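Local atomic coordinates of alpha-11 giardin (Giardia intestinalis, PDB entry 2II2), a protein that belongs to the annexin family, binds calcium, and probably associates with phospholipid membranes and the attachment cytoskeleton of the parasite. Residues 153-156 with 157-160; 178-181 with 182-186. All coordinates share one frame; numbering follows the deposited sequence.

Interaction 1 of 2, residues 153-156 with 157-160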
ATOM      1  N   ARG A 153       4.316 -17.701  20.248  1.00 10.94           N
ATOM      2  CA  ARG A 153       4.262 -17.482  21.696  1.00 11.36           C
ATOM      3  C   ARG A 153       3.565 -18.592  22.439  1.00 11.32           C
ATOM      4  O   ARG A 153       3.726 -18.684  23.644  1.00 12.60           O
ATOM      5  CB  ARG A 153       3.592 -16.147  22.028  1.00 11.01           C
ATOM      6  CG  ARG A 153       4.333 -14.945  21.450  1.00 11.25           C
ATOM      7  CD  ARG A 153       3.600 -13.632  21.730  1.00 11.25           C
ATOM      8  NE  ARG A 153       2.292 -13.564  21.081  1.00 10.60           N
ATOM      9  CZ  ARG A 153       2.030 -12.945  19.929  1.00 10.45           C
ATOM     10  NH1 ARG A 153       2.995 -12.333  19.233  1.00 10.43           N
ATOM     11  NH2 ARG A 153       0.781 -12.931  19.472  1.00  9.35           N
ATOM     12  N   GLY A 154       2.751 -19.400  21.758  1.00 10.83           N
ATOM     13  CA  GLY A 154       2.038 -20.477  22.459  1.00 11.21           C
ATOM     14  C   GLY A 154       1.067 -19.955  23.503  1.00 11.05           C
ATOM     15  O   GLY A 154       0.819 -20.597  24.513  1.00 11.59           O
ATOM     16  N   SER A 155       0.527 -18.758  23.270  1.00 10.38           N
ATOM     17  CA  SER A 155      -0.386 -18.136  24.231  1.00 10.52           C
ATOM     18  C   SER A 155      -1.612 -17.548  23.518  1.00  9.89           C
ATOM     19  O   SER A 155      -1.963 -16.375  23.719  1.00 10.49           O
ATOM     20  CB  SER A 155       0.344 -17.055  25.057  1.00  9.83           C
ATOM     21  OG  SER A 155       0.894 -16.045  24.231  1.00 11.71           O
ATOM     22  N   VAL A 156      -2.290 -18.354  22.711  1.00 10.09           N
ATOM     23  CA  VAL A 156      -3.314 -17.858  21.794  1.00  9.96           C
ATOM     24  C   VAL A 156      -4.478 -17.286  22.599  1.00  9.24           C
ATOM     25  O   VAL A 156      -4.944 -16.168  22.316  1.00  9.62           O
ATOM     26  CB  VAL A 156      -3.797 -18.932  20.786  1.00 11.16           C
ATOM     27  CG1 VAL A 156      -5.117 -18.539  20.145  1.00 12.90           C
ATOM     28  CG2 VAL A 156      -2.715 -19.234  19.737  1.00 12.64           C
ATOM     29  N   ALA A 157      -4.918 -18.011  23.635  1.00 11.04           N
ATOM     30  CA  ALA A 157      -6.074 -17.539  24.435  1.00 11.49           C
ATOM     31  C   ALA A 157      -5.780 -16.220  25.125  1.00 11.56           C
ATOM     32  O   ALA A 157      -6.596 -15.265  25.099  1.00 12.13           O
ATOM     33  CB  ALA A 157      -6.517 -18.584  25.446  1.00 12.65           C
ATOM     34  N   SER A 158      -4.617 -16.168  25.770  1.00 11.02           N
ATOM     35  CA  SER A 158      -4.275 -14.951  26.486  1.00 11.01           C
ATOM     36  C   SER A 158      -4.028 -13.777  25.532  1.00  9.90           C
ATOM     37  O   SER A 158      -4.357 -12.637  25.868  1.00 10.27           O
ATOM     38  CB  SER A 158      -3.121 -15.141  27.463  1.00 12.52           C
ATOM     39  OG  SER A 158      -1.942 -15.590  26.848  1.00 17.39           O
ATOM     40  N   ASP A 159      -3.500 -14.039  24.338  1.00  8.24           N
ATOM     41  CA  ASP A 159      -3.288 -12.979  23.369  1.00  9.11           C
ATOM     42  C   ASP A 159      -4.616 -12.402  22.881  1.00  8.90           C
ATOM     43  O   ASP A 159      -4.752 -11.190  22.702  1.00  8.16           O
ATOM     44  CB  ASP A 159      -2.496 -13.524  22.190  1.00  9.15           C
ATOM     45  CG  ASP A 159      -1.029 -13.779  22.501  1.00  9.61           C
ATOM     46  OD1 ASP A 159      -0.549 -13.402  23.591  1.00 13.28           O
ATOM     47  OD2 ASP A 159      -0.373 -14.389  21.622  1.00 10.35           O
ATOM     48  N   ALA A 160      -5.602 -13.262  22.661  1.00  9.47           N
ATOM     49  CA  ALA A 160      -6.931 -12.777  22.334  1.00  9.95           C
ATOM     50  C   ALA A 160      -7.518 -11.885  23.446  1.00  9.43           C
ATOM     51  O   ALA A 160      -8.150 -10.877  23.162  1.00 10.29           O
ATOM     52  CB  ALA A 160      -7.854 -13.929  22.023  1.00 10.21           C
TER
HETATM   53  O   HOH W   1       0.250 -17.015  20.981  1.00 10.46           O

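Interaction 2 of 2, residues 178-181 with 182-186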
ATOM      1  N   VAL A 178      -0.383  -3.519  21.835  1.00  8.51           N
ATOM      2  CA  VAL A 178      -1.248  -3.985  20.759  1.00  7.91           C
ATOM      3  C   VAL A 178      -0.457  -4.149  19.475  1.00  8.06           C
ATOM      4  O   VAL A 178      -0.570  -5.171  18.810  1.00  7.78           O
ATOM      5  CB  VAL A 178      -2.438  -3.017  20.564  1.00  8.27           C
ATOM      6  CG1 VAL A 178      -3.208  -3.360  19.281  1.00  9.51           C
ATOM      7  CG2 VAL A 178      -3.353  -3.078  21.767  1.00 10.18           C
ATOM      8  N   VAL A 179       0.339  -3.139  19.132  1.00  7.83           N
ATOM      9  CA  VAL A 179       1.124  -3.187  17.925  1.00  7.21           C
ATOM     10  C   VAL A 179       2.111  -4.354  18.007  1.00  7.39           C
ATOM     11  O   VAL A 179       2.254  -5.132  17.048  1.00  7.70           O
ATOM     12  CB  VAL A 179       1.862  -1.853  17.690  1.00  7.20           C
ATOM     13  CG1 VAL A 179       2.843  -2.009  16.539  1.00  9.06           C
ATOM     14  CG2 VAL A 179       0.864  -0.774  17.377  1.00  7.43           C
ATOM     15  N   ARG A 180       2.816  -4.498  19.131  1.00  7.20           N
ATOM     16  CA  ARG A 180       3.795  -5.565  19.257  1.00  8.00           C
ATOM     17  C   ARG A 180       3.132  -6.912  19.072  1.00  8.01           C
ATOM     18  O   ARG A 180       3.673  -7.768  18.354  1.00  8.24           O
ATOM     19  CB  ARG A 180       4.471  -5.489  20.611  1.00  9.78           C
ATOM     20  CG  ARG A 180       5.524  -6.511  20.832  1.00 13.24           C
ATOM     21  CD  ARG A 180       6.232  -6.220  22.147  1.00 15.45           C
ATOM     22  NE  ARG A 180       6.771  -4.858  22.202  1.00 18.72           N
ATOM     23  CZ  ARG A 180       7.935  -4.486  21.670  1.00 19.86           C
ATOM     24  NH1 ARG A 180       8.702  -5.351  21.011  1.00 22.77           N
ATOM     25  NH2 ARG A 180       8.333  -3.232  21.782  1.00 19.18           N
ATOM     26  N   LEU A 181       1.971  -7.100  19.722  1.00  7.71           N
ATOM     27  CA  LEU A 181       1.267  -8.385  19.576  1.00  7.89           C
ATOM     28  C   LEU A 181       0.992  -8.724  18.120  1.00  8.16           C
ATOM     29  O   LEU A 181       1.334  -9.826  17.642  1.00  8.52           O
ATOM     30  CB  LEU A 181      -0.006  -8.386  20.403  1.00  8.48           C
ATOM     31  CG  LEU A 181      -0.792  -9.699  20.548  1.00  9.05           C
ATOM     32  CD1 LEU A 181      -1.673  -9.607  21.770  1.00 10.54           C
ATOM     33  CD2 LEU A 181      -1.648 -10.008  19.319  1.00 10.13           C
ATOM     34  N   ILE A 182       0.417  -7.758  17.412  1.00  7.84           N
ATOM     35  CA  ILE A 182       0.039  -8.014  16.023  1.00  7.77           C
ATOM     36  C   ILE A 182       1.268  -8.218  15.129  1.00  8.25           C
ATOM     37  O   ILE A 182       1.351  -9.192  14.378  1.00  8.36           O
ATOM     38  CB  ILE A 182      -0.826  -6.871  15.489  1.00  8.01           C
ATOM     39  CG1 ILE A 182      -2.165  -6.808  16.227  1.00  8.41           C
ATOM     40  CG2 ILE A 182      -1.103  -7.051  14.016  1.00  7.83           C
ATOM     41  CD1 ILE A 182      -2.961  -5.551  15.971  1.00 10.35           C
ATOM     42  N   ILE A 183       2.228  -7.296  15.231  1.00  7.88           N
ATOM     43  CA  ILE A 183       3.401  -7.326  14.356  1.00  9.13           C
ATOM     44  C   ILE A 183       4.304  -8.547  14.539  1.00  8.70           C
ATOM     45  O   ILE A 183       4.967  -8.969  13.575  1.00 10.50           O
ATOM     46  CB  ILE A 183       4.259  -6.012  14.500  1.00  9.39           C
ATOM     47  CG1 ILE A 183       3.517  -4.787  13.977  1.00 11.73           C
ATOM     48  CG2 ILE A 183       5.691  -6.191  13.943  1.00 13.24           C
ATOM     49  CD1 ILE A 183       3.405  -4.738  12.499  1.00 12.65           C
ATOM     50  N   THR A 184       4.329  -9.108  15.747  1.00  8.40           N
ATOM     51  CA  THR A 184       5.199 -10.246  16.015  1.00  9.04           C
ATOM     52  C   THR A 184       4.487 -11.585  15.941  1.00  8.51           C
ATOM     53  O   THR A 184       5.113 -12.614  16.190  1.00  9.66           O
ATOM     54  CB  THR A 184       5.892 -10.146  17.403  1.00  9.56           C
ATOM     55  OG1 THR A 184       4.909 -10.197  18.442  1.00  9.29           O
ATOM     56  CG2 THR A 184       6.723  -8.874  17.548  1.00 11.06           C
ATOM     57  N   SER A 185       3.207 -11.612  15.590  1.00  8.73           N
ATOM     58  CA  SER A 185       2.485 -12.882  15.516  1.00  7.42           C
ATOM     59  C   SER A 185       2.838 -13.620  14.263  1.00  8.20           C
ATOM     60  O   SER A 185       2.868 -13.034  13.183  1.00 10.17           O
ATOM     61  CB  SER A 185       0.965 -12.665  15.502  1.00  8.57           C
ATOM     62  OG  SER A 185       0.465 -12.107  16.705  1.00  8.59           O
ATOM     63  N   THR A 186       3.034 -14.929  14.396  1.00  9.09           N
ATOM     64  CA  THR A 186       3.072 -15.750  13.200  1.00  9.19           C
ATOM     65  C   THR A 186       1.671 -15.836  12.575  1.00  9.27           C
ATOM     66  O   THR A 186       0.662 -15.657  13.263  1.00  9.55           O
ATOM     67  CB  THR A 186       3.563 -17.175  13.491  1.00  9.90           C
ATOM     68  OG1 THR A 186       2.604 -17.822  14.332  1.00 11.71           O
ATOM     69  CG2 THR A 186       4.929 -17.171  14.144  1.00 10.96           C
TER

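Interaction 1 of 2, residues 153-156 with 157-160
Arg153, in the loop that leads into helix 156-169, reaches forward to Asp159 in the first turn of that helix and forms a salt bridge with it. The guanidinium presents its NE edge, so both nitrogens on that side converge on a single carboxylate oxygen: NE lies 2.8 Å from Asp159 OD2, and NH2 is also 2.8 Å from Asp159 OD2. That oxygen sits in the guanidinium plane, yet the two flat groups are turned 61° apart. NE meets OD2 on the syn side, 35° out of the carboxylate plane, and NH2 comes from above the plane on the same face. A bend at chi3 (-64°) in the Arg153 chain brings this edge round to the acid.

Other polar contacts gather where the helix begins. A water accepts from Ser155 N at 2.9 Å and donates to Asp159 OD2, joining the N-cap backbone to the acid. The hydroxyl of Ser155 lies close to the other carboxylate oxygen, with OG 3.1 Å from Asp159 OD1. Serine suits this N-cap position by being small and polar, although its OG makes no capping bond.

Backbone bonds start the helix. Asp159 N donates to Ser155 O at 2.9 Å, and Ala160 N to Val156 O at 3.0 Å. Gly154, with positive phi, fits the turn before it, and its N, like that of Arg153, is bound by the carboxylate of Glu189. Val156 places its side chain against Glu192 and Arg196 of helix 187-201.

Two arginine nitrogens and a water all donate to OD2 of a buried aspartate, which would probably favour its ionised form; its negative charge near the helix N-terminus should also interact favourably with the helix dipole.

Interaction 2 of 2, residues 178-181 with 182-186
Ile182 packs back against Val178, one turn earlier on helix 175-184, and can be followed outward from the backbone. Its CB lies over the main chain of the preceding turn, 3.7 Å from Val178 O. CG1 is anti to the carbonyl carbon (chi1 -65°) and comes still nearer, 3.4 Å from Val178 O. The tip, CD1, passes the same oxygen and ends 4.0 Å from Val178 CG1, the two side chains lying side by side. Beyond this pair, Val178 meets Leu222 and Ile182 meets Ala225 on helix 216-230; branched aliphatic residues fill such a buried helix face without leaving polar groups to satisfy. Val179 and Ile183 also lie side by side, but here Ile183 touches with its CG1, 3.8 Å from Val179 CG1, and Val179 also packs on helix 137-147.

Towards the C-terminal end, hydroxyls take over. Arg180 O receives two donors from opposite faces of its carbonyl plane: Thr184 OG1 at 2.7 Å and Thr184 N at 3.0 Å. With chi1 at 64°, Thr184 holds OG1 back over its own helix. The hydroxyl of Ser185 reaches the next carbonyl, OG donating to Leu181 O at 2.6 Å, 33° out of the carbonyl plane. Serine and threonine fit here because a short hydroxyl arm can fold back onto the carbonyls of the last turn. Thr186 then caps the next helix through Glu189 N.

The whole is the C-terminal part of one helix leading to the N-cap residue of helix 187-201, a tight helix-to-helix junction within the all-helical annexin fold.

The two interactions follow each other along the chain, 153-160 before 178-186, and their centres lie about 11 Å apart on the same side of the chain's centre. Interaction 1 starts helix 156-169; interaction 2 runs to the end of helix 175-184, the next helix in sequence. Arg153 joins them directly: its NH2 also probably hydrogen-bonds Ser185 OG, at 2.9 Å, while Asp159 O packs against Leu181 CD1. Thus the start of one helix is tied to the finish of the next. Helix 187-201 borders both contacts, making this one connected corner of the annexin helical array, away from the known calcium-binding residues.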